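Extracellular sialidase/neuraminidase, putative (Aspergillus fumigatus, PDB 2XZK) probably removes terminal sialic acids, with a likely preference for the deaminated form KDN, as an extracellular exo-sialidase built on a beta-propeller. Local coordinates at residues T125-G130 and T138-I143; G34-R39 and G363-R368. All blocks are in the same frame, centred on the assembly; numbering follows the deposited sequence.

Interaction 1: residues T125-G130 and T138-I143; sequences TYSQNG and TVTKKI. With FKD (3-deoxy-3-fluoro-D-erythro-alpha-L-manno-non-2-ulopyranosonic acid), chain C.
Thr125 and Lys141 open a short parallel ladder, in which Tyr126 pairs with Lys141 and Ser127 with Lys142. Lys141 uses both its N-H and its C=O: N donates to Thr125 O (2.8 Å), in the carbonyl plane, and O accepts from Ser127 N at 3.0 Å, almost in line with the C=O bond. Ile143 N then reaches Ser127 O at 2.8 Å. Beside the ladder, Thr140 OG1 donates to Ser127 OG (2.7 Å). The serine hydroxyl is also bonded to the carboxylate of Asp132, whose backbone N pairs with Thr140 OG1, so both hydroxyls are satisfied within one small network.

Bends at chi3 and chi4 (-74° and -71°) curl the Lys141 chain over one face of the Tyr126 ring. CE rests 3.3 Å from Tyr126 CZ, while NZ forms a cation-pi contact with the ring and a weak hydrogen bond to Thr125 OG1.

Gln128 points the other way, its extended chain carrying the amide to FKD: OE1 accepts from O7 at 2.7 Å, and NE2 donates to O9 at 2.9 Å, nearly straight. By using opposite hydrogen-bonding roles, the amide reads two hydroxyls of the ligand's glycerol-like tail.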
# COMPACT_ATOMS: atom_id res chain seq x y z
N THR A 125 -4.69 10.18 -21.47
CA THR A 125 -5.64 11.28 -21.68
C THR A 125 -6.92 11.13 -20.85
O THR A 125 -7.90 11.86 -21.07
CB THR A 125 -5.99 11.44 -23.19
OG1 THR A 125 -6.66 10.27 -23.66
CG2 THR A 125 -4.72 11.66 -24.01
N TYR A 126 -6.89 10.21 -19.88
CA TYR A 126 -8.07 9.95 -19.04
C TYR A 126 -7.74 10.21 -17.59
O TYR A 126 -6.61 9.98 -17.15
CB TYR A 126 -8.56 8.51 -19.22
CG TYR A 126 -9.17 8.25 -20.57
CD1 TYR A 126 -8.38 7.84 -21.65
CD2 TYR A 126 -10.54 8.44 -20.79
CE1 TYR A 126 -8.94 7.61 -22.91
CE2 TYR A 126 -11.11 8.21 -22.04
CZ TYR A 126 -10.30 7.79 -23.09
OH TYR A 126 -10.86 7.56 -24.33
N SER A 127 -8.74 10.68 -16.84
CA SER A 127 -8.59 10.88 -15.40
C SER A 127 -9.89 10.48 -14.71
O SER A 127 -10.93 10.40 -15.35
CB SER A 127 -8.18 12.31 -15.06
OG SER A 127 -9.23 13.25 -15.28
N GLN A 128 -9.81 10.21 -13.41
CA GLN A 128 -10.99 9.80 -12.66
C GLN A 128 -12.17 10.76 -12.82
O GLN A 128 -13.29 10.32 -13.06
CB GLN A 128 -10.65 9.62 -11.17
CG GLN A 128 -11.75 8.93 -10.38
CD GLN A 128 -11.33 8.57 -8.97
OE1 GLN A 128 -10.34 9.08 -8.43
NE2 GLN A 128 -12.07 7.66 -8.36
N ASN A 129 -11.93 12.06 -12.71
CA ASN A 129 -13.02 13.04 -12.78
C ASN A 129 -13.26 13.57 -14.19
O ASN A 129 -14.37 14.01 -14.51
CB ASN A 129 -12.78 14.21 -11.83
CG ASN A 129 -12.78 13.79 -10.37
OD1 ASN A 129 -13.58 12.95 -9.95
ND2 ASN A 129 -11.89 14.38 -9.58
N GLY A 130 -12.23 13.53 -15.03
CA GLY A 130 -12.29 14.17 -16.34
C GLY A 130 -12.07 15.67 -16.22
O GLY A 130 -12.14 16.24 -15.12
N THR A 138 -3.49 19.75 -22.58
CA THR A 138 -4.54 18.78 -22.91
C THR A 138 -5.51 18.62 -21.75
O THR A 138 -5.09 18.50 -20.59
CB THR A 138 -3.95 17.38 -23.26
OG1 THR A 138 -3.11 17.48 -24.41
CG2 THR A 138 -5.06 16.34 -23.55
N VAL A 139 -6.80 18.63 -22.06
CA VAL A 139 -7.85 18.41 -21.09
C VAL A 139 -8.22 16.91 -21.11
O VAL A 139 -8.49 16.35 -22.17
CB VAL A 139 -9.08 19.30 -21.41
CG1 VAL A 139 -10.25 18.99 -20.49
CG2 VAL A 139 -8.70 20.77 -21.32
N THR A 140 -8.21 16.27 -19.95
CA THR A 140 -8.51 14.84 -19.91
C THR A 140 -9.99 14.55 -20.11
O THR A 140 -10.85 15.39 -19.85
CB THR A 140 -8.10 14.18 -18.58
OG1 THR A 140 -8.88 14.73 -17.51
CG2 THR A 140 -6.61 14.37 -18.31
N LYS A 141 -10.25 13.34 -20.60
CA LYS A 141 -11.59 12.79 -20.66
C LYS A 141 -11.83 12.05 -19.36
O LYS A 141 -10.88 11.54 -18.75
CB LYS A 141 -11.71 11.81 -21.83
CG LYS A 141 -11.67 12.45 -23.20
CD LYS A 141 -11.51 11.40 -24.28
CE LYS A 141 -10.08 10.85 -24.32
NZ LYS A 141 -9.10 11.84 -24.84
N LYS A 142 -13.08 11.98 -18.93
CA LYS A 142 -13.43 11.16 -17.76
C LYS A 142 -13.25 9.68 -18.05
O LYS A 142 -13.64 9.19 -19.11
CB LYS A 142 -14.86 11.44 -17.30
CG LYS A 142 -15.16 10.92 -15.91
CD LYS A 142 -16.61 11.13 -15.48
CE LYS A 142 -16.80 10.59 -14.06
NZ LYS A 142 -18.21 10.65 -13.56
N ILE A 143 -12.63 8.96 -17.11
CA ILE A 143 -12.54 7.51 -17.21
C ILE A 143 -13.93 6.92 -17.41
O ILE A 143 -14.89 7.25 -16.70
CB ILE A 143 -11.79 6.91 -15.98
CG1 ILE A 143 -10.28 7.07 -16.19
CG2 ILE A 143 -12.11 5.43 -15.79
CD1 ILE A 143 -9.44 6.83 -14.98
C1 FKD C . -5.95 9.90 -2.48
F1 FKD C . -4.76 9.94 -4.99
C2 FKD C . -5.95 8.68 -3.41
C3 FKD C . -4.77 8.71 -4.40
C4 FKD C . -4.93 7.55 -5.39
O4 FKD C . -3.94 7.70 -6.40
C5 FKD C . -6.33 7.53 -6.04
O5 FKD C . -6.46 6.42 -6.91
C6 FKD C . -7.41 7.46 -4.95
O6 FKD C . -7.21 8.56 -4.04
C7 FKD C . -8.87 7.58 -5.45
O7 FKD C . -9.07 8.85 -6.07
C8 FKD C . -9.87 7.46 -4.28
O8 FKD C . -9.73 6.17 -3.68
C9 FKD C . -11.32 7.65 -4.72
O9 FKD C . -11.66 6.68 -5.71
O1A FKD C . -4.89 10.53 -2.32
O1B FKD C . -7.02 10.17 -1.88

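Interaction 2: residues G34-R39 and G363-R368; sequences GFHSFR and GKNSYR. With FKD (3-deoxy-3-fluoro-D-erythro-alpha-L-manno-non-2-ulopyranosonic acid), chain C.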
# COMPACT_ATOMS: atom_id res chain seq x y z
N GLY A 34 13.65 11.38 -13.72
CA GLY A 34 13.32 11.87 -12.38
C GLY A 34 11.82 12.00 -12.16
O GLY A 34 11.02 11.85 -13.09
N PHE A 35 11.43 12.30 -10.93
CA PHE A 35 10.02 12.36 -10.56
C PHE A 35 9.74 13.51 -9.61
O PHE A 35 10.45 13.70 -8.61
CB PHE A 35 9.58 11.03 -9.93
CG PHE A 35 9.79 9.84 -10.82
CD1 PHE A 35 8.82 9.47 -11.75
CD2 PHE A 35 10.97 9.09 -10.75
CE1 PHE A 35 9.00 8.39 -12.58
CE2 PHE A 35 11.16 7.99 -11.60
CZ PHE A 35 10.17 7.64 -12.51
N HIS A 36 8.70 14.28 -9.92
CA HIS A 36 8.24 15.34 -9.05
C HIS A 36 7.91 14.80 -7.66
O HIS A 36 8.41 15.30 -6.65
CB HIS A 36 7.00 16.01 -9.68
CG HIS A 36 6.45 17.14 -8.86
ND1 HIS A 36 5.64 16.93 -7.76
CD2 HIS A 36 6.57 18.48 -8.99
CE1 HIS A 36 5.30 18.10 -7.24
NE2 HIS A 36 5.85 19.06 -7.97
N SER A 37 7.08 13.76 -7.64
CA SER A 37 6.53 13.23 -6.40
C SER A 37 6.53 11.71 -6.41
O SER A 37 6.47 11.06 -7.46
CB SER A 37 5.10 13.74 -6.20
OG SER A 37 5.08 15.10 -5.84
N PHE A 38 6.62 11.15 -5.21
CA PHE A 38 6.41 9.72 -5.00
C PHE A 38 5.21 9.55 -4.09
O PHE A 38 5.14 10.16 -3.03
CB PHE A 38 7.65 9.08 -4.41
CG PHE A 38 8.82 9.10 -5.34
CD1 PHE A 38 8.92 8.16 -6.35
CD2 PHE A 38 9.81 10.09 -5.24
CE1 PHE A 38 9.98 8.16 -7.24
CE2 PHE A 38 10.89 10.10 -6.14
CZ PHE A 38 10.97 9.13 -7.14
N ARG A 39 4.27 8.72 -4.53
CA ARG A 39 3.05 8.48 -3.77
C ARG A 39 2.69 7.01 -3.86
O ARG A 39 3.26 6.27 -4.66
CB ARG A 39 1.88 9.35 -4.27
CG ARG A 39 1.95 10.82 -3.88
CD ARG A 39 0.57 11.48 -3.87
NE ARG A 39 -0.24 10.84 -2.84
CZ ARG A 39 -1.55 10.70 -2.86
NH1 ARG A 39 -2.28 11.20 -3.87
NH2 ARG A 39 -2.15 10.06 -1.85
N GLY A 363 -2.39 22.08 -3.91
CA GLY A 363 -2.17 22.18 -5.35
C GLY A 363 -1.23 21.16 -5.95
O GLY A 363 -0.47 20.49 -5.23
N LYS A 364 -1.26 21.05 -7.28
CA LYS A 364 -0.51 20.01 -8.00
C LYS A 364 1.01 20.05 -7.85
O LYS A 364 1.69 19.05 -8.10
CB LYS A 364 -0.87 20.03 -9.49
CG LYS A 364 -0.31 21.23 -10.24
CD LYS A 364 -0.81 21.31 -11.67
CE LYS A 364 -0.22 22.54 -12.35
NZ LYS A 364 -1.13 23.03 -13.42
N ASN A 365 1.56 21.20 -7.45
CA ASN A 365 3.03 21.33 -7.34
C ASN A 365 3.61 21.01 -5.95
O ASN A 365 4.82 21.14 -5.72
CB ASN A 365 3.50 22.70 -7.83
CG ASN A 365 5.01 22.74 -8.11
OD1 ASN A 365 5.59 21.78 -8.65
ND2 ASN A 365 5.65 23.85 -7.75
N SER A 366 2.76 20.55 -5.03
CA SER A 366 3.24 20.15 -3.72
C SER A 366 4.01 18.83 -3.80
O SER A 366 3.46 17.79 -4.18
CB SER A 366 2.09 20.07 -2.73
OG SER A 366 1.71 21.38 -2.33
N TYR A 367 5.28 18.90 -3.44
CA TYR A 367 6.16 17.74 -3.54
C TYR A 367 5.79 16.69 -2.51
O TYR A 367 5.55 17.00 -1.34
CB TYR A 367 7.63 18.15 -3.38
CG TYR A 367 8.11 19.04 -4.50
CD1 TYR A 367 8.55 18.50 -5.70
CD2 TYR A 367 8.11 20.43 -4.35
CE1 TYR A 367 8.98 19.31 -6.74
CE2 TYR A 367 8.55 21.27 -5.40
CZ TYR A 367 8.97 20.69 -6.58
OH TYR A 367 9.41 21.48 -7.63
N ARG A 368 5.74 15.44 -2.96
CA ARG A 368 5.41 14.33 -2.10
C ARG A 368 6.55 13.32 -2.03
O ARG A 368 7.11 12.92 -3.05
CB ARG A 368 4.15 13.62 -2.59
CG ARG A 368 3.01 14.55 -2.98
CD ARG A 368 2.46 15.29 -1.76
NE ARG A 368 1.23 15.99 -2.09
CZ ARG A 368 0.03 15.42 -2.12
NH1 ARG A 368 -0.10 14.12 -1.83
NH2 ARG A 368 -1.04 16.14 -2.44
C1 FKD C . -5.95 9.90 -2.48
F1 FKD C . -4.76 9.94 -4.99
C2 FKD C . -5.95 8.68 -3.41
C3 FKD C . -4.77 8.71 -4.40
C4 FKD C . -4.93 7.55 -5.39
O4 FKD C . -3.94 7.70 -6.40
C5 FKD C . -6.33 7.53 -6.04
O5 FKD C . -6.46 6.42 -6.91
C6 FKD C . -7.41 7.46 -4.95
O6 FKD C . -7.21 8.56 -4.04
C7 FKD C . -8.87 7.58 -5.45
O7 FKD C . -9.07 8.85 -6.07
C8 FKD C . -9.87 7.46 -4.28
O8 FKD C . -9.73 6.17 -3.68
C9 FKD C . -11.32 7.65 -4.72
O9 FKD C . -11.66 6.68 -5.71
O1A FKD C . -4.89 10.53 -2.32
O1B FKD C . -7.02 10.17 -1.88
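His36 and Tyr367 form an offset stack, centroids 4.2 Å apart and planes only 15° from parallel. The overlap is partial: Tyr367 CE1 lies over one face of the imidazole toward its rim, and His36 NE2 lies likewise over the phenol ring. His36 CG is anti to the backbone N (chi1 -180°), which carries the imidazole out to the turn at 363-366.

Hydrogen bonds fix the rotation of this imidazole. NE2 donates to Asn365 OD1 (2.8 Å), which sits near the ring plane although the nitrogen stands above the plane of the amide carbonyl; a weaker bond runs to Asn365 O. On the other nitrogen, ND1 shares a hydrogen bond of 2.7 Å with Ser37 OG. That hydroxyl also accepts from Arg368 N at 3.0 Å, linking the ring to the backbone of the opposite segment. Phe38 N completes the set with a bond of 2.8 Å to Arg368 O.

These bonds join the start of strand 37-45, outermost in its sheet, to the start of strand 368-375, which lies between 12-18 and 349-356 in another sheet of the sialidase beta-propeller. His36 and Ser37 together face Arg58 in a classic beta bulge.

The charged groups lie toward the active site. Arg39 grips one carboxylate oxygen of FKD with two N-H groups, NH2 to O1A at 2.8 Å and NH1 to O1A at 3.1 Å; with Arg245 and Arg302 it matches the arginine triad of sialidases. Arg368 runs alongside, its NH1 over a face of the Arg39 guanidinium and 3.4 Å from Arg39 CD. Glu354 forms a salt bridge with Arg39 NE, and Asp356 one with Arg368 NE, probably offsetting the two neighbouring charges.

Both interactions touch FKD, but at different ends: the 125-130 segment meets the hydroxylated tail through a neutral amide, whereas 34-39 meets the carboxylate through a positive charge. Their centres lie about 19 Å apart, and they do not touch each other. Interaction 1 is local and only partly buried, a two-stranded parallel pairing within a loop excursion between strands 115-122 and 152-158, with its lysines exposed. Interaction 2 is largely buried and joins parts more than 300 residues apart, at strands belonging to two different sheets. Backbone bonds dominate the first; in the second, side chains do most of the joining, through an aromatic stack and a shared hydroxyl.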